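Local coordinates for biphenyl-2,3-diol 1,2-dioxygenase III-related protein (Vibrio cholerae, PDB 3EY8), which is of unproven function but binds a metal ion and, as a member of the glyoxalase/dioxygenase superfamily, is probably a metal-dependent enzyme, at residues B[78-83]-B[125-130]; B[86-91]-B[113-118]; B[32-37]-B[46-51]. The protein carries 9 engineered substitutions. All coordinates share one frame; numbering follows the deposited sequence. Where two conformers were deposited one is given.

Interaction 1 of 3, residues B[78-83]-B[125-130]. Engineered in segment 78-83: Ile82 (natural residue Thr), Asp83 (natural residue Val).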
loop_
_atom_site.group_PDB
_atom_site.type_symbol
_atom_site.label_atom_id
_atom_site.label_comp_id
_atom_site.label_asym_id
_atom_site.label_seq_id
_atom_site.Cartn_x
_atom_site.Cartn_y
_atom_site.Cartn_z
ATOM N N PHE B 78 3.316 8.378 -2.340
ATOM C CA PHE B 78 4.681 8.076 -2.771
ATOM C C PHE B 78 5.597 9.256 -2.502
ATOM O O PHE B 78 5.241 10.399 -2.781
ATOM C CB PHE B 78 4.714 7.816 -4.278
ATOM C CG PHE B 78 3.906 6.631 -4.710
ATOM C CD1 PHE B 78 2.734 6.803 -5.433
ATOM C CD2 PHE B 78 4.319 5.348 -4.401
ATOM C CE1 PHE B 78 1.982 5.710 -5.842
ATOM C CE2 PHE B 78 3.570 4.250 -4.806
ATOM C CZ PHE B 78 2.401 4.437 -5.527
ATOM N N ILE B 79 6.794 8.977 -1.994
ATOM C CA ILE B 79 7.800 10.013 -1.787
ATOM C C ILE B 79 8.660 10.155 -3.040
ATOM O O ILE B 79 9.037 9.151 -3.661
ATOM C CB ILE B 79 8.716 9.664 -0.608
ATOM C CG1 ILE B 79 7.905 9.519 0.684
ATOM C CG2 ILE B 79 9.788 10.716 -0.437
ATOM C CD1 ILE B 79 7.098 10.775 1.062
ATOM N N THR B 80 8.955 11.395 -3.421
ATOM C CA THR B 80 9.916 11.641 -4.495
ATOM C C THR B 80 11.095 12.424 -3.929
ATOM O O THR B 80 10.933 13.182 -2.961
ATOM C CB THR B 80 9.296 12.406 -5.680
ATOM O OG1 THR B 80 10.288 12.576 -6.707
ATOM C CG2 THR B 80 8.799 13.777 -5.243
ATOM N N ASP B 81 12.281 12.227 -4.509
ATOM C CA ASP B 81 13.445 13.035 -4.135
ATOM C C ASP B 81 13.670 14.204 -5.094
ATOM O O ASP B 81 14.650 14.938 -4.988
ATOM C CB ASP B 81 14.720 12.183 -3.951
ATOM C CG ASP B 81 15.139 11.426 -5.211
ATOM O OD1 ASP B 81 14.669 11.735 -6.327
ATOM O OD2 ASP B 81 15.978 10.507 -5.070
ATOM N N ILE B 82 12.732 14.372 -6.016
ATOM C CA ILE B 82 12.708 15.501 -6.926
ATOM C C ILE B 82 12.062 16.707 -6.239
ATOM O O ILE B 82 11.141 16.552 -5.434
ATOM C CB ILE B 82 11.931 15.111 -8.197
ATOM C CG1 ILE B 82 12.782 14.137 -9.021
ATOM C CG2 ILE B 82 11.534 16.344 -8.998
ATOM C CD1 ILE B 82 12.026 13.352 -10.053
ATOM N N ASP B 83 12.546 17.908 -6.538
ATOM C CA ASP B 83 11.940 19.111 -5.978
ATOM C C ASP B 83 10.441 19.078 -6.289
ATOM O O ASP B 83 10.057 18.842 -7.431
ATOM C CB ASP B 83 12.586 20.348 -6.591
ATOM C CG ASP B 83 12.009 21.629 -6.045
ATOM O OD1 ASP B 83 10.917 22.013 -6.501
ATOM O OD2 ASP B 83 12.646 22.251 -5.171
ATOM N N ILE B 125 -3.690 9.304 -5.989
ATOM C CA ILE B 125 -2.239 9.304 -5.872
ATOM C C ILE B 125 -1.760 10.601 -5.234
ATOM O O ILE B 125 -2.081 11.705 -5.685
ATOM C CB ILE B 125 -1.551 9.078 -7.242
ATOM C CG1 ILE B 125 -2.127 7.842 -7.953
ATOM C CG2 ILE B 125 -0.045 8.953 -7.068
ATOM C CD1 ILE B 125 -1.984 6.526 -7.169
ATOM N N GLU B 126 -1.000 10.453 -4.157
ATOM C CA GLU B 126 -0.446 11.574 -3.424
ATOM C C GLU B 126 1.062 11.491 -3.591
ATOM O O GLU B 126 1.678 10.505 -3.198
ATOM C CB GLU B 126 -0.829 11.448 -1.942
ATOM C CG GLU B 126 -0.367 12.598 -1.055
ATOM C CD GLU B 126 -0.707 12.362 0.406
ATOM O OE1 GLU B 126 -1.276 11.293 0.726
ATOM O OE2 GLU B 126 -0.400 13.241 1.235
ATOM N N VAL B 127 1.650 12.510 -4.210
ATOM C CA VAL B 127 3.094 12.562 -4.379
ATOM C C VAL B 127 3.644 13.606 -3.426
ATOM O O VAL B 127 3.132 14.729 -3.361
ATOM C CB VAL B 127 3.466 12.900 -5.828
ATOM C CG1 VAL B 127 4.967 13.152 -5.954
ATOM C CG2 VAL B 127 3.022 11.765 -6.748
ATOM N N SER B 128 4.672 13.231 -2.671
ATOM C CA SER B 128 5.090 14.044 -1.528
ATOM C C SER B 128 6.596 14.140 -1.353
ATOM O O SER B 128 7.357 13.326 -1.881
ATOM C CB SER B 128 4.476 13.490 -0.241
ATOM O OG SER B 128 3.080 13.273 -0.391
ATOM N N THR B 129 7.012 15.146 -0.593
ATOM C CA THR B 129 8.422 15.330 -0.265
ATOM C C THR B 129 8.578 15.554 1.232
ATOM O O THR B 129 7.681 16.097 1.879
ATOM C CB THR B 129 9.016 16.542 -1.007
ATOM O OG1 THR B 129 10.404 16.670 -0.673
ATOM C CG2 THR B 129 8.299 17.821 -0.615
ATOM N N TYR B 130 9.716 15.138 1.783
ATOM C CA TYR B 130 10.054 15.467 3.166
ATOM C C TYR B 130 10.832 16.787 3.282
ATOM O O TYR B 130 11.129 17.243 4.386
ATOM C CB TYR B 130 10.800 14.310 3.850
ATOM C CG TYR B 130 9.855 13.281 4.431
ATOM C CD1 TYR B 130 9.250 13.490 5.660
ATOM C CD2 TYR B 130 9.539 12.123 3.733
ATOM C CE1 TYR B 130 8.371 12.572 6.193
ATOM C CE2 TYR B 130 8.656 11.189 4.260
ATOM C CZ TYR B 130 8.074 11.425 5.491
ATOM O OH TYR B 130 7.194 10.517 6.034
HETATM O O HOH W 1 11.669 13.698 -0.163
HETATM O O HOH W 2 11.707 15.875 -2.715
#
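The parallel pairing of strand 75-79 with strand 124-129 joins Phe78 to Val127 and Ile79 to Ser128 in one of the two four-stranded sheets of the chain. Three backbone hydrogen bonds make the ladder. Phe78 N donates to Glu126 O at 2.8 Å. Phe78 O accepts from Ser128 N, and Ser128 O accepts from Thr80 N, the latter at 2.9 Å and 165°. On the face with Phe78 and Val127, Ile125 CG2 meets the edge of the Phe78 ring, 3.9 Å from Phe78 CD1. The strand order 1-4-3-2 is that of a vicinal oxygen chelate module, with first and last strands side by side. On the face with Ile79 and Ser128, Glu126 points to a metal site: calcium binding by this residue has been seen for this protein, though no metal is bound to this chain here. Its OE2 is hydrogen-bonded to Ser114. The Ile79 side chain crosses that of Tyr130 at about a right angle. Ile79 CG1 sits beside the backbone N (chi1 -60°), and Ile79 CD1 comes to 3.6 Å from Tyr130 CE2. Tyr130 OH bonds to Asp12 of the second subunit. Thr80 OG1 accepts from Ile82 N at 3.1 Å, an ST turn, and also bonds to Lys7 O of the second subunit; Ile82 is engineered. Thr80 O accepts hydrogen bonds from two waters. One accepts from Tyr130 N, and the other also donates to Ile82 O. Phe78 and Ile79 also pair antiparallel with a strand of the second subunit, which extends the sheet across the interface.

Interaction 2 of 3, residues B[86-91]-B[113-118]. Engineered in segment 86-91: Glu89 (natural residue Lys), Tyr90 (natural residue His).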
loop_
_atom_site.group_PDB
_atom_site.type_symbol
_atom_site.label_atom_id
_atom_site.label_comp_id
_atom_site.label_asym_id
_atom_site.label_seq_id
_atom_site.Cartn_x
_atom_site.Cartn_y
_atom_site.Cartn_z
ATOM N N ASP B 86 9.071 20.962 -9.244
ATOM C CA ASP B 86 9.452 20.311 -10.494
ATOM C C ASP B 86 8.565 19.094 -10.751
ATOM O O ASP B 86 8.172 18.838 -11.886
ATOM C CB ASP B 86 10.919 19.863 -10.468
ATOM C CG ASP B 86 11.891 21.015 -10.595
ATOM O OD1 ASP B 86 11.451 22.182 -10.554
ATOM O OD2 ASP B 86 13.102 20.748 -10.734
ATOM N N ALA B 87 8.273 18.336 -9.694
ATOM C CA ALA B 87 7.450 17.135 -9.818
ATOM C C ALA B 87 6.058 17.493 -10.308
ATOM O O ALA B 87 5.509 16.831 -11.187
ATOM C CB ALA B 87 7.351 16.408 -8.478
HETATM N N MSE B 88 5.480 18.536 -9.718
HETATM C CA MSE B 88 4.158 19.007 -10.127
HETATM C C MSE B 88 4.151 19.472 -11.575
HETATM O O MSE B 88 3.252 19.129 -12.341
HETATM C CB MSE B 88 3.666 20.136 -9.215
HETATM C CG MSE B 88 2.725 19.676 -8.114
HETATM SE SE MSE B 88 1.854 21.143 -7.150
HETATM C CE MSE B 88 3.467 22.005 -6.469
ATOM N N GLU B 89 5.150 20.266 -11.947
ATOM C CA GLU B 89 5.262 20.741 -13.324
ATOM C C GLU B 89 5.334 19.558 -14.283
ATOM O O GLU B 89 4.686 19.552 -15.325
ATOM C CB GLU B 89 6.486 21.642 -13.496
ATOM C CG GLU B 89 6.547 22.341 -14.843
ATOM C CD GLU B 89 7.818 23.152 -15.028
ATOM O OE1 GLU B 89 8.792 22.921 -14.282
ATOM O OE2 GLU B 89 7.844 24.018 -15.927
ATOM N N TYR B 90 6.123 18.549 -13.923
ATOM C CA TYR B 90 6.272 17.366 -14.758
ATOM C C TYR B 90 4.945 16.641 -14.944
ATOM O O TYR B 90 4.560 16.291 -16.061
ATOM C CB TYR B 90 7.307 16.400 -14.167
ATOM C CG TYR B 90 7.458 15.148 -14.999
ATOM C CD1 TYR B 90 8.356 15.102 -16.058
ATOM C CD2 TYR B 90 6.674 14.023 -14.755
ATOM C CE1 TYR B 90 8.487 13.969 -16.833
ATOM C CE2 TYR B 90 6.796 12.884 -15.531
ATOM C CZ TYR B 90 7.709 12.865 -16.570
ATOM O OH TYR B 90 7.846 11.742 -17.358
ATOM N N VAL B 91 4.247 16.400 -13.839
ATOM C CA VAL B 91 2.990 15.684 -13.910
ATOM C C VAL B 91 1.976 16.449 -14.768
ATOM O O VAL B 91 1.346 15.875 -15.655
ATOM C CB VAL B 91 2.433 15.395 -12.506
ATOM C CG1 VAL B 91 1.015 14.851 -12.604
ATOM C CG2 VAL B 91 3.343 14.400 -11.786
ATOM N N THR B 113 5.083 17.627 2.326
ATOM C CA THR B 113 4.296 18.464 1.438
ATOM C C THR B 113 3.825 17.606 0.263
ATOM O O THR B 113 4.622 16.860 -0.314
ATOM C CB THR B 113 5.120 19.656 0.938
ATOM O OG1 THR B 113 5.651 20.365 2.070
ATOM C CG2 THR B 113 4.258 20.593 0.120
ATOM N N SER B 114 2.539 17.707 -0.083
ATOM C CA SER B 114 1.917 16.770 -1.022
ATOM C C SER B 114 1.196 17.472 -2.173
ATOM O O SER B 114 0.777 18.620 -2.044
ATOM C CB SER B 114 0.886 15.891 -0.285
ATOM O OG SER B 114 1.472 15.103 0.732
ATOM N N PHE B 115 1.053 16.766 -3.294
ATOM C CA PHE B 115 0.059 17.120 -4.302
ATOM C C PHE B 115 -0.674 15.851 -4.741
ATOM O O PHE B 115 -0.195 14.748 -4.491
ATOM C CB PHE B 115 0.645 17.926 -5.479
ATOM C CG PHE B 115 1.570 17.149 -6.393
ATOM C CD1 PHE B 115 1.101 16.599 -7.580
ATOM C CD2 PHE B 115 2.922 17.027 -6.100
ATOM C CE1 PHE B 115 1.956 15.918 -8.441
ATOM C CE2 PHE B 115 3.777 16.345 -6.956
ATOM C CZ PHE B 115 3.291 15.792 -8.127
ATOM N N TYR B 116 -1.842 16.009 -5.358
ATOM C CA TYR B 116 -2.739 14.883 -5.607
ATOM C C TYR B 116 -3.227 14.835 -7.045
ATOM O O TYR B 116 -3.461 15.866 -7.671
ATOM C CB TYR B 116 -3.989 14.989 -4.725
ATOM C CG TYR B 116 -3.755 14.923 -3.237
ATOM C CD1 TYR B 116 -3.409 16.061 -2.524
ATOM C CD2 TYR B 116 -3.915 13.734 -2.541
ATOM C CE1 TYR B 116 -3.208 16.014 -1.166
ATOM C CE2 TYR B 116 -3.712 13.676 -1.179
ATOM C CZ TYR B 116 -3.360 14.824 -0.499
ATOM O OH TYR B 116 -3.162 14.789 0.862
ATOM N N PHE B 117 -3.408 13.627 -7.556
ATOM C CA PHE B 117 -4.082 13.432 -8.831
ATOM C C PHE B 117 -4.607 12.005 -8.857
ATOM O O PHE B 117 -4.333 11.232 -7.943
ATOM C CB PHE B 117 -3.122 13.676 -10.000
ATOM C CG PHE B 117 -1.861 12.868 -9.927
ATOM C CD1 PHE B 117 -0.753 13.361 -9.262
ATOM C CD2 PHE B 117 -1.782 11.617 -10.517
ATOM C CE1 PHE B 117 0.414 12.615 -9.184
ATOM C CE2 PHE B 117 -0.612 10.863 -10.444
ATOM C CZ PHE B 117 0.484 11.367 -9.775
ATOM N N ARG B 118 -5.349 11.651 -9.901
ATOM C CA ARG B 118 -5.897 10.302 -10.005
ATOM C C ARG B 118 -5.274 9.516 -11.139
ATOM O O ARG B 118 -4.907 10.083 -12.182
ATOM C CB ARG B 118 -7.418 10.345 -10.187
ATOM C CG ARG B 118 -8.129 10.880 -8.965
ATOM C CD ARG B 118 -9.632 10.777 -9.039
ATOM N NE ARG B 118 -10.215 11.508 -7.918
ATOM C CZ ARG B 118 -10.314 11.023 -6.684
ATOM N NH1 ARG B 118 -9.879 9.799 -6.413
ATOM N NH2 ARG B 118 -10.848 11.759 -5.717
#
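This is an apolar helix-on-sheet contact, in which Ala87, Met88 and Val91 of helix 84-93 pack on Phe115 and Phe117 of strand 110-118. It belongs to a glyoxalase-type beta-alpha-beta-beta-beta module. The helix follows strand 75-79 in the chain and lies against one face of the sheet. Its short segment runs nearly parallel to that of the strand, at 9°, with the axes 10.0 Å apart. The two phenylalanines are two residues apart on the strand and so reach the same face. Phe115 is met by three helix residues. Met88, a selenomethionine modelled here in one of two conformers, lays CG over the centre of the ring, 3.3 Å from the centroid. That position holds for this conformer, and such closeness is doubtful. In it the two side chains reach past one another, each toward the other's backbone. Met88 SE stands oblique to the ring, 4.7 Å from the centroid, a Met-aromatic contact. Ala87 CB lies 3.9 Å from Phe115 CE2. Val91 CG2 approaches the Phe115 ring at its edge, near the plane, 3.9 Å from CZ. The side chain of Phe115 also touches Leu84 and Val127. Phe117 is packed by Phe27 and Val31 of helix 21-32, and Val31 touches Val91 as well, so the two helices meet around this ring. Val91 divides its methyls between the two rings. With CG1 anti to the backbone N (chi1 171°), that methyl sits over a face of Phe117, offset toward the rim, 4.2 Å from the centroid.

Interaction 3 of 3, residues B[32-37]-B[46-51]; sequences LGMKAV and LEFGHQ
Lys35 and Glu47 form a hydrogen-bonded antiparallel pair in the hairpin of strands 35-39 and 43-48. Both backbone groups of each residue are satisfied by the other. Lys35 N donates to Glu47 O at 3.1 Å, in the carbonyl plane on a lone pair. Glu47 N donates to Lys35 O at 2.8 Å, tilted 31° from the carbonyl plane. Leu46 CA adds a CA-H...O contact to the same Lys35 O. The next amide, Ala36 N, is bonded to Glu29 OE2. The charged ends of the pair do not form a salt bridge, since Lys35 NZ and Glu47 OE1 are 4.6 Å apart. A water links them. It accepts from Lys35 NZ and donates to Glu47 OE1 at 2.7 Å. The Glu47 carboxylate also rests on the Val37 methyls, with OE2 3.5 Å from CG2. On the other face, Ala36 CB meets Leu46 CD2 at 4.0 Å. Selenomethionine Met34 runs alongside Phe48, its CE 3.8 Å from CD1. Phe48 N and Gln51 N bond to the carbonyl oxygens of Gln51 and Phe48 across a type II' turn. The hairpin thus has an apolar face toward helix 21-32 and a charged face where Lys35 and Glu47 are joined by a water rather than by a salt bridge.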
loop_
_atom_site.group_PDB
_atom_site.type_symbol
_atom_site.label_atom_id
_atom_site.label_comp_id
_atom_site.label_asym_id
_atom_site.label_seq_id
_atom_site.Cartn_x
_atom_site.Cartn_y
_atom_site.Cartn_z
ATOM N N LEU B 32 4.917 8.772 -13.286
ATOM C CA LEU B 32 5.689 8.600 -12.055
ATOM C C LEU B 32 7.073 8.012 -12.278
ATOM O O LEU B 32 7.822 7.808 -11.324
ATOM C CB LEU B 32 4.920 7.735 -11.059
ATOM C CG LEU B 32 3.724 8.458 -10.441
ATOM C CD1 LEU B 32 3.081 7.612 -9.366
ATOM C CD2 LEU B 32 4.164 9.810 -9.883
ATOM N N GLY B 33 7.409 7.735 -13.533
ATOM C CA GLY B 33 8.719 7.201 -13.860
ATOM C C GLY B 33 8.986 5.815 -13.308
ATOM O O GLY B 33 10.138 5.430 -13.111
HETATM N N MSE B 34 7.931 5.051 -13.054
HETATM C CA MSE B 34 8.110 3.699 -12.544
HETATM C C MSE B 34 8.546 2.765 -13.659
HETATM O O MSE B 34 8.481 3.119 -14.829
HETATM C CB MSE B 34 6.841 3.191 -11.871
HETATM C CG MSE B 34 6.546 3.924 -10.580
HETATM SE SE MSE B 34 4.979 3.244 -9.700
HETATM C CE MSE B 34 4.939 4.467 -8.177
ATOM N N LYS B 35 8.994 1.575 -13.279
ATOM C CA LYS B 35 9.541 0.607 -14.214
ATOM C C LYS B 35 8.567 -0.553 -14.327
ATOM O O LYS B 35 8.409 -1.326 -13.386
ATOM C CB LYS B 35 10.887 0.116 -13.675
ATOM C CG LYS B 35 11.712 -0.747 -14.608
ATOM C CD LYS B 35 12.933 -1.267 -13.855
ATOM C CE LYS B 35 14.079 -1.611 -14.787
ATOM N NZ LYS B 35 15.303 -1.999 -14.031
ATOM N N ALA B 36 7.900 -0.672 -15.470
ATOM C CA ALA B 36 6.974 -1.778 -15.678
ATOM C C ALA B 36 7.754 -3.035 -16.034
ATOM O O ALA B 36 8.575 -3.025 -16.955
ATOM C CB ALA B 36 5.976 -1.446 -16.770
ATOM N N VAL B 37 7.511 -4.112 -15.295
ATOM C CA VAL B 37 8.183 -5.377 -15.570
ATOM C C VAL B 37 7.164 -6.501 -15.684
ATOM O O VAL B 37 5.995 -6.328 -15.334
ATOM C CB VAL B 37 9.197 -5.741 -14.466
ATOM C CG1 VAL B 37 10.257 -4.653 -14.339
ATOM C CG2 VAL B 37 8.477 -5.939 -13.137
ATOM N N LEU B 46 4.816 -2.960 -11.318
ATOM C CA LEU B 46 5.492 -1.670 -11.423
ATOM C C LEU B 46 6.517 -1.525 -10.303
ATOM O O LEU B 46 6.166 -1.594 -9.122
ATOM C CB LEU B 46 4.470 -0.541 -11.320
ATOM C CG LEU B 46 3.541 -0.388 -12.524
ATOM C CD1 LEU B 46 2.280 0.375 -12.137
ATOM C CD2 LEU B 46 4.262 0.301 -13.660
ATOM N N GLU B 47 7.780 -1.310 -10.667
ATOM C CA GLU B 47 8.857 -1.212 -9.676
ATOM C C GLU B 47 9.251 0.229 -9.375
ATOM O O GLU B 47 9.316 1.074 -10.270
ATOM C CB GLU B 47 10.103 -1.989 -10.135
ATOM C CG GLU B 47 9.892 -3.481 -10.304
ATOM C CD GLU B 47 11.139 -4.212 -10.796
ATOM O OE1 GLU B 47 12.146 -3.549 -11.144
ATOM O OE2 GLU B 47 11.099 -5.456 -10.842
ATOM N N PHE B 48 9.527 0.499 -8.107
ATOM C CA PHE B 48 10.025 1.800 -7.674
ATOM C C PHE B 48 10.846 1.561 -6.419
ATOM O O PHE B 48 10.430 0.798 -5.554
ATOM C CB PHE B 48 8.868 2.766 -7.395
ATOM C CG PHE B 48 7.834 2.222 -6.444
ATOM C CD1 PHE B 48 6.812 1.405 -6.902
ATOM C CD2 PHE B 48 7.876 2.541 -5.095
ATOM C CE1 PHE B 48 5.862 0.900 -6.033
ATOM C CE2 PHE B 48 6.924 2.034 -4.213
ATOM C CZ PHE B 48 5.919 1.215 -4.687
ATOM N N GLY B 49 12.011 2.192 -6.315
ATOM C CA GLY B 49 12.901 1.912 -5.205
ATOM C C GLY B 49 13.096 0.416 -5.085
ATOM O O GLY B 49 13.418 -0.251 -6.068
ATOM N N HIS B 50 12.868 -0.113 -3.890
ATOM C CA HIS B 50 12.985 -1.549 -3.628
ATOM C C HIS B 50 11.629 -2.217 -3.382
ATOM O O HIS B 50 11.556 -3.292 -2.780
ATOM C CB HIS B 50 13.896 -1.793 -2.421
ATOM C CG HIS B 50 15.327 -1.430 -2.661
ATOM N ND1 HIS B 50 16.029 -0.580 -1.833
ATOM C CD2 HIS B 50 16.188 -1.798 -3.640
ATOM C CE1 HIS B 50 17.262 -0.445 -2.289
ATOM N NE2 HIS B 50 17.383 -1.173 -3.385
ATOM N N GLN B 51 10.558 -1.578 -3.843
ATOM C CA GLN B 51 9.216 -2.103 -3.660
ATOM C C GLN B 51 8.561 -2.239 -5.030
ATOM O O GLN B 51 9.175 -1.914 -6.047
ATOM C CB GLN B 51 8.412 -1.180 -2.732
ATOM C CG GLN B 51 9.089 -0.971 -1.362
ATOM C CD GLN B 51 8.440 0.108 -0.488
ATOM O OE1 GLN B 51 8.027 1.167 -0.967
ATOM N NE2 GLN B 51 8.379 -0.156 0.814
HETATM O O HOH W 3 14.508 -4.434 -12.223
#

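Interactions 1 and 2 share one sheet, with centres 8 Å apart, and interaction 2 is nested in the loop that interaction 1 closes. Ser114 joins them: its OG lies 2.7 Å from both Glu126 OE2 and Ser128 OG, which probably helps to position the calcium-binding Glu126. Interaction 3 belongs to the other sheet. It meets interaction 1 through Phe78, whose CE2 is 3.6 Å from Met34 CE and whose ring packs edge-to-face with Phe48. Its link to interaction 2 is slighter, with Leu32 CD2 4.0 Å from Phe117 CZ. Glu126 OE1 makes a weak hydrogen bond to His13 of the second subunit, which suggests a metal site shared between subunits.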